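Local coordinates for GTPase-activating protein BEM3 (Saccharomyces cerevisiae S288C, PDB 6FSF), which acts as a GTPase-activating protein for CDC42 and, less efficiently, RHO1, and binds phosphatidylinositol 3-phosphate, seen here as its tandem PX-PH domains, at residues Arg200-His212 with Thr221-Arg233. Sequence-based numbering, arbitrary orientation.
Sequences RFGTRNGFLITEH and TKYYICTETSKER
Phe207 and Ile225 face each other in the antiparallel hairpin of strands 206-211 and 221-226, the last two strands of the PH domain before its C-terminal helix, and illustrate how such a hairpin packs unevenly along its length. At the tight end the Phe207 ring, placed between its own backbone N and carbonyl carbon (chi1 45°), lies with one face over Ile225 O and sets CE2 3.6 Å from Ile225 CB. Ile209 CD1 extends this apolar side to Ile225 CD1 at 3.7 Å, and Leu145 and Leu147 of strand 142-148 also pack on Ile225. On the other face of the sheet, Leu208 CD1 sits 3.9 Å from the centroid of the Tyr224 ring, a CH-pi contact. Toward 211 and 221 the packing thins: Thr210, Glu211 and Thr221 are partly exposed, Lys222 turns its amine away, and mainly backbone bonds persist. At the opposite end of the hairpin, the non-hydrogen-bonded Gly206-Cys226 pair brings Cys226 SG to 3.6 Å from Gly206 CA, where a CB would collide. Arg233, from the helix, lays its guanidinium over Asn205 CA; an alanine here would probably leave Gly206 O and Ile193 O without their shared donor. That donor, Arg233 NH1, meets Gly206 O at 2.9 Å, in the guanidinium plane.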
loop_
_atom_site.group_PDB
_atom_site.type_symbol
_atom_site.label_atom_id
_atom_site.label_comp_id
_atom_site.label_asym_id
_atom_site.label_seq_id
_atom_site.Cartn_x
_atom_site.Cartn_y
_atom_site.Cartn_z
ATOM N N ARG A 200 -18.608 10.662 -8.622
ATOM C CA ARG A 200 -18.104 10.382 -9.961
ATOM C C ARG A 200 -16.582 10.340 -10.037
ATOM O O ARG A 200 -16.044 10.133 -11.131
ATOM C CB ARG A 200 -18.649 11.412 -10.954
ATOM C CG ARG A 200 -18.224 12.852 -10.693
ATOM C CD ARG A 200 -18.930 13.803 -11.656
ATOM N NE ARG A 200 -18.390 15.165 -11.609
ATOM C CZ ARG A 200 -18.850 16.127 -10.812
ATOM N NH1 ARG A 200 -19.858 15.879 -9.979
ATOM N NH2 ARG A 200 -18.301 17.336 -10.846
ATOM N N PHE A 201 -15.879 10.523 -8.921
ATOM C CA PHE A 201 -14.423 10.468 -8.900
ATOM C C PHE A 201 -13.880 9.252 -8.162
ATOM O O PHE A 201 -12.660 9.068 -8.121
ATOM C CB PHE A 201 -13.855 11.744 -8.268
ATOM C CG PHE A 201 -14.373 13.010 -8.886
ATOM C CD1 PHE A 201 -13.983 13.384 -10.160
ATOM C CD2 PHE A 201 -15.239 13.832 -8.186
ATOM C CE1 PHE A 201 -14.454 14.550 -10.729
ATOM C CE2 PHE A 201 -15.713 15.002 -8.748
ATOM C CZ PHE A 201 -15.320 15.361 -10.022
ATOM N N GLY A 202 -14.742 8.420 -7.584
ATOM C CA GLY A 202 -14.270 7.285 -6.816
ATOM C C GLY A 202 -13.657 7.669 -5.489
ATOM O O GLY A 202 -12.779 6.954 -4.988
ATOM N N THR A 203 -14.096 8.786 -4.909
ATOM C CA THR A 203 -13.538 9.259 -3.652
ATOM C C THR A 203 -13.788 8.248 -2.540
ATOM O O THR A 203 -14.873 7.668 -2.435
ATOM C CB THR A 203 -14.149 10.612 -3.292
ATOM O OG1 THR A 203 -13.873 11.557 -4.333
ATOM C CG2 THR A 203 -13.559 11.137 -1.988
ATOM N N ARG A 204 -12.763 8.033 -1.716
ATOM C CA ARG A 204 -12.865 7.117 -0.593
ATOM C C ARG A 204 -11.768 7.458 0.403
ATOM O O ARG A 204 -10.645 7.779 0.006
ATOM C CB ARG A 204 -12.757 5.659 -1.045
ATOM C CG ARG A 204 -13.051 4.654 0.042
ATOM C CD ARG A 204 -13.353 3.292 -0.547
ATOM N NE ARG A 204 -13.817 2.357 0.471
ATOM C CZ ARG A 204 -15.026 2.396 1.020
ATOM N NH1 ARG A 204 -15.892 3.333 0.654
ATOM N NH2 ARG A 204 -15.368 1.504 1.939
ATOM N N ASN A 205 -12.105 7.382 1.692
ATOM C CA ASN A 205 -11.196 7.787 2.766
ATOM C C ASN A 205 -10.696 9.209 2.536
ATOM O O ASN A 205 -9.534 9.531 2.787
ATOM C CB ASN A 205 -10.018 6.816 2.888
ATOM C CG ASN A 205 -10.460 5.374 3.010
ATOM O OD1 ASN A 205 -11.462 5.069 3.659
ATOM N ND2 ASN A 205 -9.714 4.475 2.384
ATOM N N GLY A 206 -11.584 10.068 2.043
ATOM C CA GLY A 206 -11.169 11.375 1.579
ATOM C C GLY A 206 -11.617 12.545 2.430
ATOM O O GLY A 206 -12.546 12.432 3.235
ATOM N N PHE A 207 -10.945 13.679 2.249
ATOM C CA PHE A 207 -11.291 14.916 2.930
ATOM C C PHE A 207 -10.888 16.085 2.042
ATOM O O PHE A 207 -10.090 15.939 1.113
ATOM C CB PHE A 207 -10.623 15.013 4.306
ATOM C CG PHE A 207 -9.170 14.633 4.306
ATOM C CD1 PHE A 207 -8.776 13.353 4.665
ATOM C CD2 PHE A 207 -8.198 15.553 3.953
ATOM C CE1 PHE A 207 -7.440 12.999 4.667
ATOM C CE2 PHE A 207 -6.860 15.206 3.954
ATOM C CZ PHE A 207 -6.481 13.927 4.311
ATOM N N LEU A 208 -11.452 17.253 2.339
ATOM C CA LEU A 208 -11.239 18.458 1.548
ATOM C C LEU A 208 -10.536 19.511 2.389
ATOM O O LEU A 208 -10.960 19.799 3.514
ATOM C CB LEU A 208 -12.567 19.010 1.020
ATOM C CG LEU A 208 -12.521 20.411 0.406
ATOM C CD1 LEU A 208 -11.558 20.444 -0.771
ATOM C CD2 LEU A 208 -13.910 20.867 -0.017
ATOM N N ILE A 209 -9.473 20.090 1.839
ATOM C CA ILE A 209 -8.753 21.196 2.460
ATOM C C ILE A 209 -8.983 22.438 1.607
ATOM O O ILE A 209 -8.591 22.475 0.435
ATOM C CB ILE A 209 -7.255 20.892 2.606
ATOM C CG1 ILE A 209 -7.047 19.619 3.428
ATOM C CG2 ILE A 209 -6.536 22.062 3.253
ATOM C CD1 ILE A 209 -5.595 19.309 3.721
ATOM N N THR A 210 -9.621 23.450 2.194
ATOM C CA THR A 210 -9.969 24.687 1.497
ATOM C C THR A 210 -9.126 25.820 2.075
ATOM O O THR A 210 -9.454 26.373 3.129
ATOM C CB THR A 210 -11.460 24.988 1.625
ATOM O OG1 THR A 210 -12.220 23.862 1.169
ATOM C CG2 THR A 210 -11.827 26.202 0.788
ATOM N N GLU A 211 -8.054 26.179 1.371
ATOM C CA GLU A 211 -7.076 27.143 1.863
ATOM C C GLU A 211 -7.464 28.553 1.430
ATOM O O GLU A 211 -7.643 28.814 0.236
ATOM C CB GLU A 211 -5.678 26.796 1.355
ATOM C CG GLU A 211 -4.563 27.598 2.006
ATOM C CD GLU A 211 -3.215 27.353 1.359
ATOM O OE1 GLU A 211 -3.151 27.329 0.112
ATOM O OE2 GLU A 211 -2.222 27.177 2.097
ATOM N N HIS A 212 -7.578 29.458 2.398
ATOM C CA HIS A 212 -7.914 30.849 2.113
ATOM C C HIS A 212 -6.677 31.739 2.190
ATOM O O HIS A 212 -5.710 31.541 1.452
ATOM C CB HIS A 212 -8.984 31.353 3.084
ATOM C CG HIS A 212 -10.207 30.492 3.135
ATOM N ND1 HIS A 212 -10.851 30.047 2.001
ATOM C CD2 HIS A 212 -10.906 29.997 4.183
ATOM C CE1 HIS A 212 -11.893 29.312 2.349
ATOM N NE2 HIS A 212 -11.950 29.267 3.667
ATOM N N THR A 221 -8.878 28.048 -2.311
ATOM C CA THR A 221 -8.407 26.942 -3.134
ATOM C C THR A 221 -8.721 25.636 -2.412
ATOM O O THR A 221 -8.595 25.552 -1.188
ATOM C CB THR A 221 -6.905 27.046 -3.427
ATOM O OG1 THR A 221 -6.561 28.409 -3.700
ATOM C CG2 THR A 221 -6.545 26.202 -4.639
ATOM N N LYS A 222 -9.126 24.624 -3.174
ATOM C CA LYS A 222 -9.614 23.364 -2.623
ATOM C C LYS A 222 -8.755 22.206 -3.111
ATOM O O LYS A 222 -8.547 22.054 -4.320
ATOM C CB LYS A 222 -11.066 23.108 -3.030
ATOM C CG LYS A 222 -11.967 24.323 -2.999
ATOM C CD LYS A 222 -13.174 24.088 -3.891
ATOM C CE LYS A 222 -14.454 24.569 -3.231
ATOM N NZ LYS A 222 -15.655 24.171 -4.023
ATOM N N TYR A 223 -8.270 21.388 -2.175
ATOM C CA TYR A 223 -7.509 20.184 -2.489
ATOM C C TYR A 223 -8.241 18.972 -1.928
ATOM O O TYR A 223 -8.551 18.930 -0.735
ATOM C CB TYR A 223 -6.083 20.232 -1.913
ATOM C CG TYR A 223 -5.196 21.356 -2.433
ATOM C CD1 TYR A 223 -5.640 22.234 -3.401
ATOM C CD2 TYR A 223 -3.907 21.527 -1.956
ATOM C CE1 TYR A 223 -4.846 23.257 -3.867
ATOM C CE2 TYR A 223 -3.098 22.543 -2.435
ATOM C CZ TYR A 223 -3.576 23.408 -3.387
ATOM O OH TYR A 223 -2.789 24.428 -3.864
ATOM N N TYR A 224 -8.505 17.988 -2.781
ATOM C CA TYR A 224 -9.146 16.742 -2.374
ATOM C C TYR A 224 -8.068 15.686 -2.158
ATOM O O TYR A 224 -7.283 15.398 -3.068
ATOM C CB TYR A 224 -10.162 16.287 -3.420
ATOM C CG TYR A 224 -11.277 17.285 -3.638
ATOM C CD1 TYR A 224 -12.470 17.189 -2.933
ATOM C CD2 TYR A 224 -11.129 18.335 -4.536
ATOM C CE1 TYR A 224 -13.489 18.105 -3.125
ATOM C CE2 TYR A 224 -12.141 19.255 -4.732
ATOM C CZ TYR A 224 -13.319 19.135 -4.025
ATOM O OH TYR A 224 -14.331 20.048 -4.218
ATOM N N ILE A 225 -8.024 15.120 -0.952
ATOM C CA ILE A 225 -6.962 14.210 -0.545
ATOM C C ILE A 225 -7.589 12.950 0.033
ATOM O O ILE A 225 -8.486 13.029 0.881
ATOM C CB ILE A 225 -6.020 14.867 0.483
ATOM C CG1 ILE A 225 -5.370 16.116 -0.117
ATOM C CG2 ILE A 225 -4.965 13.878 0.950
ATOM C CD1 ILE A 225 -4.787 17.055 0.912
ATOM N N CYS A 226 -7.116 11.792 -0.420
ATOM C CA CYS A 226 -7.577 10.504 0.070
ATOM C C CYS A 226 -6.392 9.689 0.569
ATOM O O CYS A 226 -5.280 9.795 0.044
ATOM C CB CYS A 226 -8.318 9.724 -1.022
ATOM S SG CYS A 226 -9.809 10.526 -1.646
ATOM N N THR A 227 -6.638 8.882 1.595
ATOM C CA THR A 227 -5.653 7.940 2.102
ATOM C C THR A 227 -5.954 6.541 1.578
ATOM O O THR A 227 -7.017 6.272 1.018
ATOM C CB THR A 227 -5.630 7.944 3.634
ATOM O OG1 THR A 227 -6.967 7.845 4.141
ATOM C CG2 THR A 227 -4.981 9.216 4.160
ATOM N N GLU A 228 -4.992 5.638 1.769
ATOM C CA GLU A 228 -5.162 4.273 1.287
ATOM C C GLU A 228 -6.110 3.464 2.163
ATOM O O GLU A 228 -6.746 2.523 1.674
ATOM C CB GLU A 228 -3.804 3.577 1.192
ATOM C CG GLU A 228 -2.886 4.177 0.142
ATOM C CD GLU A 228 -1.618 3.374 -0.043
ATOM O OE1 GLU A 228 -0.566 3.785 0.491
ATOM O OE2 GLU A 228 -1.678 2.324 -0.716
ATOM N N THR A 229 -6.219 3.808 3.443
ATOM C CA THR A 229 -7.111 3.122 4.365
ATOM C C THR A 229 -7.941 4.147 5.126
ATOM O O THR A 229 -7.602 5.332 5.187
ATOM C CB THR A 229 -6.341 2.243 5.363
ATOM O OG1 THR A 229 -5.531 3.072 6.207
ATOM C CG2 THR A 229 -5.449 1.250 4.631
ATOM N N SER A 230 -9.045 3.672 5.706
ATOM C CA SER A 230 -9.866 4.544 6.537
ATOM C C SER A 230 -9.170 4.877 7.850
ATOM O O SER A 230 -9.396 5.953 8.416
ATOM C CB SER A 230 -11.227 3.899 6.798
ATOM O OG SER A 230 -11.091 2.709 7.552
ATOM N N LYS A 231 -8.321 3.971 8.348
ATOM C CA LYS A 231 -7.547 4.274 9.546
ATOM C C LYS A 231 -6.564 5.407 9.286
ATOM O O LYS A 231 -6.367 6.278 10.140
ATOM C CB LYS A 231 -6.803 3.029 10.032
ATOM C CG LYS A 231 -5.926 3.287 11.250
ATOM C CD LYS A 231 -5.038 2.102 11.581
ATOM C CE LYS A 231 -4.213 2.384 12.828
ATOM N NZ LYS A 231 -3.366 1.225 13.219
ATOM N N GLU A 232 -5.939 5.410 8.107
ATOM C CA GLU A 232 -5.005 6.478 7.771
ATOM C C GLU A 232 -5.701 7.830 7.701
ATOM O O GLU A 232 -5.086 8.857 8.011
ATOM C CB GLU A 232 -4.302 6.163 6.451
ATOM C CG GLU A 232 -2.931 5.533 6.620
ATOM C CD GLU A 232 -1.899 6.523 7.124
ATOM O OE1 GLU A 232 -1.543 7.449 6.364
ATOM O OE2 GLU A 232 -1.454 6.383 8.283
ATOM N N ARG A 233 -6.976 7.856 7.301
ATOM C CA ARG A 233 -7.722 9.109 7.351
ATOM C C ARG A 233 -7.923 9.565 8.790
ATOM O O ARG A 233 -7.799 10.757 9.089
ATOM C CB ARG A 233 -9.069 8.969 6.640
ATOM C CG ARG A 233 -9.928 10.228 6.738
ATOM C CD ARG A 233 -11.086 10.234 5.753
ATOM N NE ARG A 233 -12.098 9.232 6.074
ATOM C CZ ARG A 233 -13.286 9.160 5.483
ATOM N NH1 ARG A 233 -13.616 10.034 4.541
ATOM N NH2 ARG A 233 -14.148 8.216 5.836
#